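Local coordinates for protein Rho-class glutathione S-transferase (Laternula elliptica, PDB 3QAV) that probably transfers glutathione onto electrophilic substrates, as a homodimeric member of the glutathione S-transferase superfamily, at residues A[27-41]-A[78-92]. Sequence-based numbering, arbitrary orientation.
Sequences PFVYWGSGSPPCWKV and VPTFTDGDVVVNEST
P27, lacking an N-H to give, lays its apolar ring beside D83, whose OD1 is held by the Y97 and Y102 hydroxyls, and sets CB 3.5 Å from F81 CE1. Strand 28-31 runs antiparallel to strand 80-83, the central pair of the thioredoxin-like sheet, F28 N giving T82 O a 2.8 Å hydrogen bond. V29 and F81 share one face, slim V29 meeting the ring edge with CB; Y30 and T80 share the other, where helix 67-72 covers Y30. Y30 takes F28 CE1 over one ring face and T80 O at its edge. S35, closing the type II turn from G32, is the N-cap of helix 36-47: its short hydroxyl accepts from C38 N, and one water joins OG to V78 O. P37 O takes the small S91's OG on a lone pair (3.1 Å). C38 SG accepts from G32 N and packs on CD of P79 (3.7 Å), the cis proline of this fold. K40's bend at chi3 (61°) brings NZ 2.9 Å from T92 OG1; a leucine here would probably leave T92 without this donor and F187 without its cation-pi partner. V41 CG2 meets P79 CG. Because S35, V78 and S91 bind glutathione, these bonds tie the substrate site to the sheet and both helix starts.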
loop_
_atom_site.group_PDB
_atom_site.type_symbol
_atom_site.label_atom_id
_atom_site.label_comp_id
_atom_site.label_asym_id
_atom_site.label_seq_id
_atom_site.Cartn_x
_atom_site.Cartn_y
_atom_site.Cartn_z
ATOM N N PRO A 27 21.101 -0.518 -12.928
ATOM C CA PRO A 27 20.415 -0.365 -11.643
ATOM C C PRO A 27 21.312 -0.755 -10.478
ATOM O O PRO A 27 22.165 -1.631 -10.606
ATOM C CB PRO A 27 19.220 -1.302 -11.778
ATOM C CG PRO A 27 18.916 -1.243 -13.234
ATOM C CD PRO A 27 20.290 -1.317 -13.863
ATOM N N PHE A 28 21.119 -0.084 -9.349
ATOM C CA PHE A 28 21.875 -0.373 -8.138
ATOM C C PHE A 28 20.857 -0.412 -7.010
ATOM O O PHE A 28 20.052 0.510 -6.862
ATOM C CB PHE A 28 22.914 0.714 -7.864
ATOM C CG PHE A 28 23.826 0.395 -6.712
ATOM C CD1 PHE A 28 23.358 0.444 -5.402
ATOM C CD2 PHE A 28 25.146 0.006 -6.941
ATOM C CE1 PHE A 28 24.194 0.108 -4.328
ATOM C CE2 PHE A 28 25.991 -0.333 -5.876
ATOM C CZ PHE A 28 25.511 -0.282 -4.566
ATOM N N VAL A 29 20.886 -1.475 -6.215
ATOM C CA VAL A 29 19.923 -1.596 -5.133
ATOM C C VAL A 29 20.509 -1.878 -3.755
ATOM O O VAL A 29 21.270 -2.834 -3.572
ATOM C CB VAL A 29 18.882 -2.685 -5.464
ATOM C CG1 VAL A 29 19.583 -3.952 -5.901
ATOM C CG2 VAL A 29 18.006 -2.960 -4.257
ATOM N N TYR A 30 20.162 -1.018 -2.798
ATOM C CA TYR A 30 20.584 -1.181 -1.412
ATOM C C TYR A 30 19.432 -1.951 -0.786
ATOM O O TYR A 30 18.276 -1.535 -0.903
ATOM C CB TYR A 30 20.705 0.166 -0.689
ATOM C CG TYR A 30 21.781 1.096 -1.205
ATOM C CD1 TYR A 30 21.555 1.905 -2.316
ATOM C CD2 TYR A 30 23.021 1.180 -0.563
ATOM C CE1 TYR A 30 22.538 2.782 -2.780
ATOM C CE2 TYR A 30 24.012 2.054 -1.018
ATOM C CZ TYR A 30 23.762 2.852 -2.125
ATOM O OH TYR A 30 24.720 3.728 -2.571
ATOM N N TRP A 31 19.733 -3.062 -0.122
ATOM C CA TRP A 31 18.684 -3.865 0.484
ATOM C C TRP A 31 19.188 -4.695 1.652
ATOM O O TRP A 31 20.393 -4.864 1.836
ATOM C CB TRP A 31 18.069 -4.797 -0.559
ATOM C CG TRP A 31 19.043 -5.783 -1.118
ATOM C CD1 TRP A 31 19.935 -5.571 -2.130
ATOM C CD2 TRP A 31 19.203 -7.147 -0.720
ATOM N NE1 TRP A 31 20.637 -6.725 -2.393
ATOM C CE2 TRP A 31 20.208 -7.708 -1.542
ATOM C CE3 TRP A 31 18.596 -7.954 0.250
ATOM C CZ2 TRP A 31 20.617 -9.041 -1.424
ATOM C CZ3 TRP A 31 19.004 -9.281 0.370
ATOM C CH2 TRP A 31 20.003 -9.810 -0.463
ATOM N N GLY A 32 18.251 -5.235 2.422
ATOM C CA GLY A 32 18.610 -6.039 3.576
ATOM C C GLY A 32 17.907 -7.380 3.620
ATOM O O GLY A 32 16.873 -7.582 2.974
ATOM N N SER A 33 18.470 -8.298 4.401
ATOM C CA SER A 33 17.932 -9.644 4.533
ATOM C C SER A 33 16.636 -9.720 5.332
ATOM O O SER A 33 16.507 -9.088 6.384
ATOM C CB SER A 33 18.985 -10.559 5.173
ATOM O OG SER A 33 18.541 -11.904 5.223
ATOM N N GLY A 34 15.681 -10.495 4.811
ATOM C CA GLY A 34 14.401 -10.695 5.477
ATOM C C GLY A 34 13.276 -9.729 5.139
ATOM O O GLY A 34 12.113 -9.996 5.450
ATOM N N SER A 35 13.626 -8.614 4.501
ATOM C CA SER A 35 12.688 -7.558 4.117
ATOM C C SER A 35 11.846 -7.844 2.868
ATOM O O SER A 35 12.363 -7.849 1.751
ATOM C CB SER A 35 13.484 -6.258 3.920
ATOM O OG SER A 35 12.788 -5.306 3.130
ATOM N N PRO A 36 10.526 -8.070 3.040
ATOM C CA PRO A 36 9.672 -8.345 1.878
ATOM C C PRO A 36 9.743 -7.237 0.817
ATOM O O PRO A 36 9.737 -7.516 -0.385
ATOM C CB PRO A 36 8.286 -8.490 2.493
ATOM C CG PRO A 36 8.583 -9.083 3.833
ATOM C CD PRO A 36 9.764 -8.234 4.291
ATOM N N PRO A 37 9.801 -5.965 1.244
ATOM C CA PRO A 37 9.880 -4.928 0.211
ATOM C C PRO A 37 11.174 -5.022 -0.614
ATOM O O PRO A 37 11.200 -4.668 -1.800
ATOM C CB PRO A 37 9.744 -3.614 1.002
ATOM C CG PRO A 37 10.012 -3.994 2.436
ATOM C CD PRO A 37 9.467 -5.387 2.558
ATOM N N CYS A 38 12.245 -5.516 0.004
ATOM C CA CYS A 38 13.502 -5.674 -0.719
ATOM C C CYS A 38 13.383 -6.877 -1.647
ATOM O O CYS A 38 13.782 -6.825 -2.813
ATOM C CB CYS A 38 14.667 -5.899 0.250
ATOM S SG CYS A 38 15.098 -4.449 1.249
ATOM N N TRP A 39 12.818 -7.956 -1.118
ATOM C CA TRP A 39 12.654 -9.197 -1.869
ATOM C C TRP A 39 11.874 -8.932 -3.143
ATOM O O TRP A 39 12.229 -9.428 -4.202
ATOM C CB TRP A 39 11.919 -10.240 -1.016
ATOM C CG TRP A 39 12.193 -11.661 -1.410
ATOM C CD1 TRP A 39 12.680 -12.105 -2.610
ATOM C CD2 TRP A 39 11.959 -12.832 -0.615
ATOM N NE1 TRP A 39 12.763 -13.479 -2.606
ATOM C CE2 TRP A 39 12.326 -13.949 -1.395
ATOM C CE3 TRP A 39 11.476 -13.043 0.682
ATOM C CZ2 TRP A 39 12.222 -15.266 -0.922
ATOM C CZ3 TRP A 39 11.374 -14.348 1.155
ATOM C CH2 TRP A 39 11.745 -15.445 0.351
ATOM N N LYS A 40 10.812 -8.142 -3.035
ATOM C CA LYS A 40 9.987 -7.799 -4.190
ATOM C C LYS A 40 10.863 -7.267 -5.317
ATOM O O LYS A 40 10.763 -7.705 -6.472
ATOM C CB LYS A 40 8.964 -6.726 -3.812
ATOM C CG LYS A 40 7.768 -7.211 -3.005
ATOM C CD LYS A 40 7.013 -6.035 -2.373
ATOM C CE LYS A 40 6.461 -5.063 -3.414
ATOM N NZ LYS A 40 5.767 -3.872 -2.802
ATOM N N VAL A 41 11.722 -6.315 -4.973
ATOM C CA VAL A 41 12.616 -5.703 -5.942
ATOM C C VAL A 41 13.597 -6.698 -6.576
ATOM O O VAL A 41 13.786 -6.693 -7.791
ATOM C CB VAL A 41 13.405 -4.531 -5.298
ATOM C CG1 VAL A 41 14.394 -3.951 -6.302
ATOM C CG2 VAL A 41 12.418 -3.426 -4.875
ATOM N N VAL A 78 15.177 0.847 3.482
ATOM C CA VAL A 78 15.620 0.014 2.388
ATOM C C VAL A 78 14.337 -0.689 1.928
ATOM O O VAL A 78 13.466 -0.970 2.740
ATOM C CB VAL A 78 16.704 -0.976 2.892
ATOM C CG1 VAL A 78 16.097 -2.293 3.310
ATOM C CG2 VAL A 78 17.766 -1.140 1.842
ATOM N N PRO A 79 14.209 -0.990 0.628
ATOM C CA PRO A 79 15.171 -0.733 -0.443
ATOM C C PRO A 79 15.281 0.707 -0.925
ATOM O O PRO A 79 14.320 1.472 -0.896
ATOM C CB PRO A 79 14.673 -1.641 -1.557
ATOM C CG PRO A 79 13.188 -1.478 -1.426
ATOM C CD PRO A 79 13.008 -1.647 0.087
ATOM N N THR A 80 16.486 1.061 -1.354
ATOM C CA THR A 80 16.767 2.363 -1.930
ATOM C C THR A 80 17.326 1.911 -3.271
ATOM O O THR A 80 18.153 1.002 -3.334
ATOM C CB THR A 80 17.812 3.147 -1.126
ATOM O OG1 THR A 80 17.244 3.532 0.129
ATOM C CG2 THR A 80 18.231 4.401 -1.884
ATOM N N PHE A 81 16.869 2.538 -4.341
ATOM C CA PHE A 81 17.258 2.115 -5.672
ATOM C C PHE A 81 17.623 3.263 -6.598
ATOM O O PHE A 81 17.000 4.319 -6.553
ATOM C CB PHE A 81 16.072 1.327 -6.250
ATOM C CG PHE A 81 16.191 0.983 -7.709
ATOM C CD1 PHE A 81 16.601 -0.284 -8.105
ATOM C CD2 PHE A 81 15.818 1.899 -8.684
ATOM C CE1 PHE A 81 16.633 -0.638 -9.454
ATOM C CE2 PHE A 81 15.848 1.555 -10.032
ATOM C CZ PHE A 81 16.255 0.286 -10.417
ATOM N N THR A 82 18.642 3.047 -7.427
ATOM C CA THR A 82 19.052 4.034 -8.419
ATOM C C THR A 82 19.238 3.321 -9.758
ATOM O O THR A 82 19.504 2.115 -9.813
ATOM C CB THR A 82 20.383 4.725 -8.069
ATOM O OG1 THR A 82 21.459 3.787 -8.196
ATOM C CG2 THR A 82 20.343 5.282 -6.655
ATOM N N ASP A 83 19.084 4.075 -10.837
ATOM C CA ASP A 83 19.250 3.546 -12.184
ATOM C C ASP A 83 19.651 4.736 -13.043
ATOM O O ASP A 83 18.801 5.438 -13.600
ATOM C CB ASP A 83 17.941 2.943 -12.701
ATOM C CG ASP A 83 18.122 2.207 -14.015
ATOM O OD1 ASP A 83 17.111 1.769 -14.601
ATOM O OD2 ASP A 83 19.278 2.065 -14.463
ATOM N N GLY A 84 20.956 4.961 -13.137
ATOM C CA GLY A 84 21.438 6.093 -13.893
ATOM C C GLY A 84 21.186 7.296 -13.014
ATOM O O GLY A 84 21.703 7.373 -11.902
ATOM N N ASP A 85 20.372 8.229 -13.495
ATOM C CA ASP A 85 20.065 9.425 -12.723
ATOM C C ASP A 85 18.760 9.242 -11.967
ATOM O O ASP A 85 18.452 9.991 -11.043
ATOM C CB ASP A 85 19.969 10.635 -13.649
ATOM C CG ASP A 85 21.269 10.906 -14.379
ATOM O OD1 ASP A 85 22.303 11.082 -13.696
ATOM O OD2 ASP A 85 21.257 10.940 -15.629
ATOM N N VAL A 86 17.996 8.234 -12.368
ATOM C CA VAL A 86 16.726 7.941 -11.724
ATOM C C VAL A 86 16.983 7.415 -10.314
ATOM O O VAL A 86 17.899 6.623 -10.091
ATOM C CB VAL A 86 15.945 6.864 -12.513
ATOM C CG1 VAL A 86 14.532 6.738 -11.967
ATOM C CG2 VAL A 86 15.923 7.215 -13.991
ATOM N N VAL A 87 16.183 7.875 -9.363
ATOM C CA VAL A 87 16.296 7.432 -7.981
ATOM C C VAL A 87 14.879 7.138 -7.522
ATOM O O VAL A 87 14.008 7.993 -7.645
ATOM C CB VAL A 87 16.891 8.518 -7.065
ATOM C CG1 VAL A 87 16.875 8.037 -5.626
ATOM C CG2 VAL A 87 18.319 8.846 -7.488
ATOM N N VAL A 88 14.644 5.936 -7.005
ATOM C CA VAL A 88 13.303 5.558 -6.552
ATOM C C VAL A 88 13.407 4.715 -5.284
ATOM O O VAL A 88 14.238 3.816 -5.205
ATOM C CB VAL A 88 12.572 4.732 -7.637
ATOM C CG1 VAL A 88 11.095 4.706 -7.357
ATOM C CG2 VAL A 88 12.867 5.298 -9.025
ATOM N N ASN A 89 12.545 4.971 -4.307
ATOM C CA ASN A 89 12.618 4.219 -3.060
ATOM C C ASN A 89 11.460 3.287 -2.704
ATOM O O ASN A 89 11.690 2.145 -2.306
ATOM C CB ASN A 89 12.867 5.177 -1.895
ATOM C CG ASN A 89 14.162 5.944 -2.048
ATOM O OD1 ASN A 89 15.210 5.359 -2.311
ATOM N ND2 ASN A 89 14.098 7.257 -1.881
ATOM N N GLU A 90 10.222 3.747 -2.810
ATOM C CA GLU A 90 9.118 2.860 -2.462
ATOM C C GLU A 90 9.199 1.569 -3.274
ATOM O O GLU A 90 9.255 1.593 -4.511
ATOM C CB GLU A 90 7.774 3.539 -2.704
ATOM C CG GLU A 90 7.383 4.587 -1.666
ATOM C CD GLU A 90 7.203 4.007 -0.270
ATOM O OE1 GLU A 90 6.693 2.865 -0.150
ATOM O OE2 GLU A 90 7.561 4.702 0.710
ATOM N N SER A 91 9.218 0.444 -2.569
ATOM C CA SER A 91 9.290 -0.873 -3.197
ATOM C C SER A 91 8.331 -1.043 -4.380
ATOM O O SER A 91 8.722 -1.528 -5.446
ATOM C CB SER A 91 8.998 -1.950 -2.150
ATOM O OG SER A 91 8.692 -3.190 -2.761
ATOM N N THR A 92 7.073 -0.663 -4.192
ATOM C CA THR A 92 6.087 -0.798 -5.256
ATOM C C THR A 92 6.432 0.116 -6.433
ATOM O O THR A 92 6.299 -0.277 -7.597
ATOM C CB THR A 92 4.673 -0.490 -4.720
ATOM O OG1 THR A 92 4.346 -1.453 -3.710
ATOM C CG2 THR A 92 3.624 -0.550 -5.836
HETATM O O HOH W 1 12.512 -2.915 4.599
#